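Local coordinates for protein EscN (Escherichia coli O127:H6, PDB 2OBL) that belongs to the type III secretion ATPase family, whose P-loop nucleotide-binding domain is related to the alpha and beta subunits of ATP synthase, at residues 189-201 / 229-241. The protein carries 1 engineered substitution. Residues are numbered along the deposited sequence; the frame is centred on the assembly and turned at random.
With CA (calcium ion), chain B.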
ATOM      1  N   ARG A 189      -2.109 -19.487  17.057  1.00 17.62           N
ATOM      2  CA  ARG A 189      -1.699 -18.185  17.585  1.00 17.92           C
ATOM      3  C   ARG A 189      -2.809 -17.183  17.344  1.00 16.39           C
ATOM      4  O   ARG A 189      -3.198 -16.970  16.200  1.00 15.08           O
ATOM      5  CB  ARG A 189      -0.467 -17.670  16.847  1.00 20.07           C
ATOM      6  CG  ARG A 189       0.855 -18.017  17.468  1.00 22.88           C
ATOM      7  CD  ARG A 189       1.905 -16.966  17.083  1.00 26.03           C
ATOM      8  NE  ARG A 189       2.066 -16.825  15.634  1.00 27.77           N
ATOM      9  CZ  ARG A 189       2.681 -17.721  14.864  1.00 28.75           C
ATOM     10  NH1 ARG A 189       3.175 -18.828  15.399  1.00 29.01           N
ATOM     11  NH2 ARG A 189       2.799 -17.517  13.560  1.00 28.86           N
ATOM     12  N   GLY A 190      -3.303 -16.565  18.414  1.00 15.60           N
ATOM     13  CA  GLY A 190      -4.230 -15.431  18.290  1.00 14.62           C
ATOM     14  C   GLY A 190      -5.548 -15.774  17.626  1.00 14.87           C
ATOM     15  O   GLY A 190      -6.215 -14.902  17.067  1.00 15.36           O
ATOM     16  N   GLY A 191      -5.927 -17.050  17.663  1.00 14.27           N
ATOM     17  CA  GLY A 191      -7.158 -17.480  17.007  1.00 14.47           C
ATOM     18  C   GLY A 191      -6.984 -17.975  15.575  1.00 14.78           C
ATOM     19  O   GLY A 191      -7.944 -18.490  14.973  1.00 15.45           O
ATOM     20  N   PHE A 192      -5.764 -17.856  15.049  1.00 13.13           N
ATOM     21  CA  PHE A 192      -5.461 -18.240  13.665  1.00 12.35           C
ATOM     22  C   PHE A 192      -4.895 -19.642  13.538  1.00 11.77           C
ATOM     23  O   PHE A 192      -3.996 -20.015  14.287  1.00 11.76           O
ATOM     24  CB  PHE A 192      -4.482 -17.240  13.021  1.00 11.36           C
ATOM     25  CG  PHE A 192      -5.066 -15.864  12.842  1.00 11.62           C
ATOM     26  CD1 PHE A 192      -5.813 -15.558  11.709  1.00 11.25           C
ATOM     27  CD2 PHE A 192      -4.896 -14.894  13.819  1.00 11.55           C
ATOM     28  CE1 PHE A 192      -6.391 -14.316  11.543  1.00 11.69           C
ATOM     29  CE2 PHE A 192      -5.460 -13.629  13.671  1.00 11.23           C
ATOM     30  CZ  PHE A 192      -6.214 -13.331  12.533  1.00 11.04           C
ATOM     31  N   PRO A 193      -5.405 -20.417  12.567  1.00 11.74           N
ATOM     32  CA  PRO A 193      -4.791 -21.726  12.322  1.00 12.11           C
ATOM     33  C   PRO A 193      -3.525 -21.642  11.456  1.00 12.31           C
ATOM     34  O   PRO A 193      -3.276 -20.627  10.772  1.00  9.90           O
ATOM     35  CB  PRO A 193      -5.891 -22.493  11.595  1.00 11.69           C
ATOM     36  CG  PRO A 193      -6.662 -21.407  10.834  1.00 12.75           C
ATOM     37  CD  PRO A 193      -6.558 -20.155  11.683  1.00 11.92           C
ATOM     38  N   PRO A 194      -2.719 -22.710  11.485  1.00 13.33           N
ATOM     39  CA  PRO A 194      -1.501 -22.787  10.696  1.00 13.64           C
ATOM     40  C   PRO A 194      -1.647 -22.373   9.228  1.00 13.57           C
ATOM     41  O   PRO A 194      -0.750 -21.696   8.707  1.00 14.03           O
ATOM     42  CB  PRO A 194      -1.099 -24.264  10.828  1.00 14.99           C
ATOM     43  CG  PRO A 194      -1.605 -24.640  12.189  1.00 14.60           C
ATOM     44  CD  PRO A 194      -2.921 -23.915  12.313  1.00 13.64           C
ATOM     45  N   SER A 195      -2.758 -22.733   8.586  1.00 13.68           N
ATOM     46  CA  SER A 195      -2.967 -22.440   7.159  1.00 14.59           C
ATOM     47  C   SER A 195      -2.857 -20.951   6.797  1.00 14.29           C
ATOM     48  O   SER A 195      -2.358 -20.600   5.731  1.00 13.83           O
ATOM     49  CB  SER A 195      -4.309 -22.978   6.662  1.00 14.89           C
ATOM     50  OG  SER A 195      -5.407 -22.444   7.389  1.00 15.62           O
ATOM     51  N   VAL A 196      -3.340 -20.080   7.674  1.00 14.20           N
ATOM     52  CA  VAL A 196      -3.322 -18.656   7.368  1.00 14.05           C
ATOM     53  C   VAL A 196      -1.871 -18.169   7.356  1.00 13.68           C
ATOM     54  O   VAL A 196      -1.450 -17.464   6.441  1.00 13.61           O
ATOM     55  CB  VAL A 196      -4.155 -17.839   8.373  1.00 13.85           C
ATOM     56  CG1 VAL A 196      -4.142 -16.362   7.980  1.00 13.20           C
ATOM     57  CG2 VAL A 196      -5.592 -18.350   8.418  1.00 13.94           C
ATOM     58  N   PHE A 197      -1.098 -18.572   8.360  1.00 14.75           N
ATOM     59  CA  PHE A 197       0.300 -18.160   8.416  1.00 15.69           C
ATOM     60  C   PHE A 197       1.090 -18.622   7.198  1.00 15.94           C
ATOM     61  O   PHE A 197       1.808 -17.836   6.591  1.00 17.73           O
ATOM     62  CB  PHE A 197       0.951 -18.626   9.709  1.00 16.36           C
ATOM     63  CG  PHE A 197       0.369 -17.967  10.916  1.00 15.36           C
ATOM     64  CD1 PHE A 197       0.616 -16.631  11.171  1.00 16.57           C
ATOM     65  CD2 PHE A 197      -0.471 -18.673  11.765  1.00 14.38           C
ATOM     66  CE1 PHE A 197       0.065 -16.000  12.285  1.00 16.35           C
ATOM     67  CE2 PHE A 197      -1.014 -18.066  12.881  1.00 14.32           C
ATOM     68  CZ  PHE A 197      -0.754 -16.721  13.140  1.00 15.47           C
ATOM     69  N   SER A 198       0.920 -19.874   6.807  1.00 16.11           N
ATOM     70  CA  SER A 198       1.668 -20.369   5.661  1.00 16.49           C
ATOM     71  C   SER A 198       1.213 -19.716   4.347  1.00 15.55           C
ATOM     72  O   SER A 198       1.983 -19.650   3.391  1.00 14.22           O
ATOM     73  CB  SER A 198       1.640 -21.897   5.606  1.00 18.06           C
ATOM     74  OG  SER A 198       0.348 -22.375   5.315  1.00 20.79           O
ATOM     75  N   SER A 199      -0.008 -19.178   4.313  1.00 15.01           N
ATOM     76  CA  SER A 199      -0.513 -18.556   3.074  1.00 15.00           C
ATOM     77  C   SER A 199       0.138 -17.199   2.818  1.00 15.27           C
ATOM     78  O   SER A 199       0.233 -16.751   1.668  1.00 14.09           O
ATOM     79  CB  SER A 199      -2.040 -18.402   3.099  1.00 15.04           C
ATOM     80  OG  SER A 199      -2.416 -17.249   3.863  1.00 15.53           O
ATOM     81  N   LEU A 200       0.573 -16.533   3.887  1.00 14.76           N
ATOM     82  CA  LEU A 200       1.081 -15.163   3.751  1.00 16.01           C
ATOM     83  C   LEU A 200       2.307 -15.057   2.847  1.00 15.70           C
ATOM     84  O   LEU A 200       2.304 -14.273   1.903  1.00 16.42           O
ATOM     85  CB  LEU A 200       1.354 -14.519   5.120  1.00 15.53           C
ATOM     86  CG  LEU A 200       0.146 -14.311   6.031  1.00 16.46           C
ATOM     87  CD1 LEU A 200       0.599 -13.771   7.389  1.00 16.40           C
ATOM     88  CD2 LEU A 200      -0.846 -13.345   5.371  1.00 16.92           C
ATOM     89  N   PRO A 201       3.373 -15.823   3.137  1.00 15.40           N
ATOM     90  CA  PRO A 201       4.509 -15.691   2.225  1.00 15.28           C
ATOM     91  C   PRO A 201       4.211 -16.217   0.824  1.00 15.59           C
ATOM     92  O   PRO A 201       4.781 -15.732  -0.152  1.00 16.77           O
ATOM     93  CB  PRO A 201       5.614 -16.507   2.907  1.00 15.43           C
ATOM     94  CG  PRO A 201       4.909 -17.445   3.816  1.00 15.41           C
ATOM     95  CD  PRO A 201       3.653 -16.746   4.253  1.00 15.75           C
ATOM     96  N   ASN A 229      -2.630  -8.535  20.603  1.00  9.88           N
ATOM     97  CA  ASN A 229      -1.663  -8.860  19.553  1.00 10.54           C
ATOM     98  C   ASN A 229      -2.345  -9.229  18.231  1.00 11.63           C
ATOM     99  O   ASN A 229      -3.351  -9.961  18.218  1.00 12.80           O
ATOM    100  CB  ASN A 229      -0.713  -9.981  19.983  1.00 10.63           C
ATOM    101  CG  ASN A 229       0.455 -10.133  19.025  1.00 12.02           C
ATOM    102  OD1 ASN A 229       1.040  -9.136  18.601  1.00 12.60           O
ATOM    103  ND2 ASN A 229       0.781 -11.362  18.667  1.00 12.75           N
ATOM    104  N   ASP A 230      -1.809  -8.701  17.132  1.00 11.62           N
ATOM    105  CA  ASP A 230      -2.200  -9.142  15.784  1.00 11.39           C
ATOM    106  C   ASP A 230      -1.034  -9.906  15.159  1.00 11.63           C
ATOM    107  O   ASP A 230      -0.122  -9.309  14.587  1.00 10.39           O
ATOM    108  CB  ASP A 230      -2.631  -7.954  14.903  1.00 12.33           C
ATOM    109  CG  ASP A 230      -2.684  -8.307  13.418  1.00 13.16           C
ATOM    110  OD1 ASP A 230      -2.764  -9.509  13.104  1.00 12.52           O
ATOM    111  OD2 ASP A 230      -2.610  -7.382  12.580  1.00 15.43           O
ATOM    112  N   PRO A 231      -1.070 -11.233  15.257  1.00 11.85           N
ATOM    113  CA  PRO A 231       0.051 -12.030  14.789  1.00 10.65           C
ATOM    114  C   PRO A 231       0.182 -12.051  13.259  1.00 11.28           C
ATOM    115  O   PRO A 231       1.261 -12.334  12.750  1.00 10.19           O
ATOM    116  CB  PRO A 231      -0.266 -13.423  15.323  1.00 12.50           C
ATOM    117  CG  PRO A 231      -1.743 -13.469  15.392  1.00 11.74           C
ATOM    118  CD  PRO A 231      -2.146 -12.074  15.827  1.00 12.21           C
ATOM    119  N   ILE A 232      -0.907 -11.757  12.548  1.00 11.33           N
ATOM    120  CA  ILE A 232      -0.872 -11.693  11.079  1.00 12.22           C
ATOM    121  C   ILE A 232      -0.035 -10.483  10.667  1.00 10.65           C
ATOM    122  O   ILE A 232       0.888 -10.606   9.857  1.00 11.69           O
ATOM    123  CB  ILE A 232      -2.299 -11.594  10.483  1.00 13.26           C
ATOM    124  CG1 ILE A 232      -3.094 -12.864  10.785  1.00 13.26           C
ATOM    125  CG2 ILE A 232      -2.252 -11.308   8.975  1.00 14.67           C
ATOM    126  CD1 ILE A 232      -2.434 -14.155  10.253  1.00 13.50           C
ATOM    127  N   GLY A 233      -0.340  -9.326  11.246  1.00  9.88           N
ATOM    128  CA  GLY A 233       0.413  -8.087  10.967  1.00 10.04           C
ATOM    129  C   GLY A 233       1.888  -8.294  11.280  1.00 10.87           C
ATOM    130  O   GLY A 233       2.757  -7.809  10.550  1.00  9.49           O
ATOM    131  N   ASP A 234       2.159  -9.028  12.361  1.00 10.52           N
ATOM    132  CA  ASP A 234       3.547  -9.257  12.793  1.00 10.40           C
ATOM    133  C   ASP A 234       4.292 -10.068  11.739  1.00 10.13           C
ATOM    134  O   ASP A 234       5.423  -9.755  11.392  1.00  8.11           O
ATOM    135  CB  ASP A 234       3.633  -9.980  14.147  1.00 11.31           C
ATOM    136  CG  ASP A 234       3.137  -9.130  15.307  1.00 10.89           C
ATOM    137  OD1 ASP A 234       2.795  -7.954  15.108  1.00 10.76           O
ATOM    138  OD2 ASP A 234       3.074  -9.650  16.433  1.00 11.51           O
ATOM    139  N   GLU A 235       3.661 -11.123  11.243  1.00  9.91           N
ATOM    140  CA  GLU A 235       4.292 -11.951  10.231  1.00  9.84           C
ATOM    141  C   GLU A 235       4.534 -11.141   8.959  1.00  9.66           C
ATOM    142  O   GLU A 235       5.571 -11.284   8.334  1.00  9.49           O
ATOM    143  CB  GLU A 235       3.472 -13.227   9.927  1.00 11.92           C
ATOM    144  CG  GLU A 235       3.341 -14.180  11.135  1.00 14.11           C
ATOM    145  CD  GLU A 235       4.673 -14.611  11.738  1.00 15.99           C
ATOM    146  OE1 GLU A 235       5.676 -14.684  10.995  1.00 16.39           O
ATOM    147  OE2 GLU A 235       4.710 -14.920  12.959  1.00 17.74           O
ATOM    148  N   VAL A 236       3.577 -10.288   8.606  1.00  9.60           N
ATOM    149  CA  VAL A 236       3.696  -9.433   7.433  1.00 10.66           C
ATOM    150  C   VAL A 236       4.880  -8.471   7.599  1.00  9.54           C
ATOM    151  O   VAL A 236       5.694  -8.319   6.685  1.00 11.00           O
ATOM    152  CB  VAL A 236       2.366  -8.692   7.176  1.00 11.33           C
ATOM    153  CG1 VAL A 236       2.535  -7.592   6.148  1.00 13.44           C
ATOM    154  CG2 VAL A 236       1.287  -9.708   6.717  1.00 12.83           C
ATOM    155  N   ARG A 237       4.997  -7.863   8.775  1.00  8.36           N
ATOM    156  CA  ARG A 237       6.149  -6.980   9.053  1.00  9.78           C
ATOM    157  C   ARG A 237       7.472  -7.627   8.696  1.00  9.41           C
ATOM    158  O   ARG A 237       8.384  -6.984   8.166  1.00 10.11           O
ATOM    159  CB  ARG A 237       6.185  -6.564  10.526  1.00  9.71           C
ATOM    160  CG  ARG A 237       5.152  -5.531  10.889  1.00 10.68           C
ATOM    161  CD  ARG A 237       5.426  -5.071  12.315  1.00 11.26           C
ATOM    162  NE  ARG A 237       4.491  -4.040  12.763  1.00 12.64           N
ATOM    163  CZ  ARG A 237       4.764  -2.738  12.770  1.00 12.88           C
ATOM    164  NH1 ARG A 237       5.932  -2.286  12.312  1.00 12.37           N
ATOM    165  NH2 ARG A 237       3.852  -1.879  13.215  1.00 13.55           N
ATOM    166  N   SER A 238       7.589  -8.899   9.040  1.00 10.42           N
ATOM    167  CA  SER A 238       8.833  -9.631   8.852  1.00 11.46           C
ATOM    168  C   SER A 238       9.099 -10.037   7.395  1.00 13.38           C
ATOM    169  O   SER A 238      10.216 -10.426   7.056  1.00 15.20           O
ATOM    170  CB  SER A 238       8.866 -10.853   9.787  1.00 11.62           C
ATOM    171  OG  SER A 238       9.040 -10.440  11.140  1.00  9.89           O
ATOM    172  N   ILE A 239       8.089  -9.930   6.540  1.00 12.64           N
ATOM    173  CA  ILE A 239       8.233 -10.301   5.133  1.00 13.79           C
ATOM    174  C   ILE A 239       8.407  -9.100   4.220  1.00 13.88           C
ATOM    175  O   ILE A 239       9.067  -9.208   3.187  1.00 14.58           O
ATOM    176  CB  ILE A 239       6.992 -11.042   4.612  1.00 15.12           C
ATOM    177  CG1 ILE A 239       6.747 -12.354   5.366  1.00 17.29           C
ATOM    178  CG2 ILE A 239       7.136 -11.322   3.116  1.00 17.30           C
ATOM    179  CD1 ILE A 239       5.350 -12.913   5.122  1.00 17.59           C
ATOM    180  N   LEU A 240       7.772  -7.984   4.573  1.00 11.82           N
ATOM    181  CA  LEU A 240       7.696  -6.805   3.689  1.00 13.15           C
ATOM    182  C   LEU A 240       9.048  -6.182   3.349  1.00 12.24           C
ATOM    183  O   LEU A 240      10.010  -6.315   4.112  1.00 13.86           O
ATOM    184  CB  LEU A 240       6.806  -5.736   4.319  1.00 14.01           C
ATOM    185  CG  LEU A 240       5.316  -6.062   4.467  1.00 13.90           C
ATOM    186  CD1 LEU A 240       4.679  -5.026   5.407  1.00 14.18           C
ATOM    187  CD2 LEU A 240       4.625  -6.083   3.121  1.00 14.25           C
ATOM    188  N   ASP A 241       9.090  -5.482   2.219  1.00 10.94           N
ATOM    189  CA  ASP A 241      10.255  -4.722   1.772  1.00 12.98           C
ATOM    190  C   ASP A 241      10.140  -3.246   2.154  1.00 13.06           C
ATOM    191  O   ASP A 241      11.072  -2.477   1.944  1.00 13.24           O
ATOM    192  CB  ASP A 241      10.383  -4.784   0.255  1.00 14.19           C
ATOM    193  CG  ASP A 241      10.444  -6.207  -0.282  1.00 15.49           C
ATOM    194  OD1 ASP A 241      11.163  -7.032   0.321  1.00 17.45           O
ATOM    195  OD2 ASP A 241       9.784  -6.490  -1.310  1.00 14.39           O
TER
HETATM  196 CA    CA B1001       2.457  -7.550  17.525  0.50 14.92          CA
HETATM  197  O   HOH W   1       0.352  -6.957  16.382  1.00 17.73           O
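Arg189 NH2 has a carboxylate oxygen and an aromatic face as neighbours. Glu235 OE2 approaches to 3.3 Å, far from the plane of the guanidinium, so this salt bridge is electrostatic, without an N-H aimed at the oxygen. The same nitrogen sits 3.3 Å above the plane of the Phe197 ring, over its centre. A bend in the Glu235 chain (chi2 -56°) carries the carboxylate to the arginine while CG remains beside Phe197 CD1. Pro231 CB meets the edge of the guanidinium, and Pro231 O meets that of the Phe197 ring.

Next to this charged pair, Ile232 shows how one branched side chain can join several apolar surfaces. Its CG1 makes a CH-pi contact over the Phe192 face, 3.6 Å from the centroid. The turn at chi2 (-58°) leaves CD1 reaching both Val196 CG1, at 3.6 Å, and Phe197 CE1, at 3.7 Å. Ala173 of helix 169-182 also touches Ile232 and Val196. The contact joins two helices of the P-loop NTPase fold, 194-204 and 231-239; the axes of their segments 194-201 and 231-239 run in the same general direction, 25° apart. Farther along, Leu200 enters as a knob into the hole formed by Ile232, Glu235, Val236 and Ile239, and Pro201 rests against Ile239 CD1.

At its start, helix 231-239 is capped by Asp230, whose OD1 accepts from Gly233 N at 3.1 Å and, weakly, from Ile232 N. Water 1 accepts from Asp230 N and binds calcium, which Asn229 OD1 meets at 2.4 Å and Asp234 grips through both carboxylate oxygens.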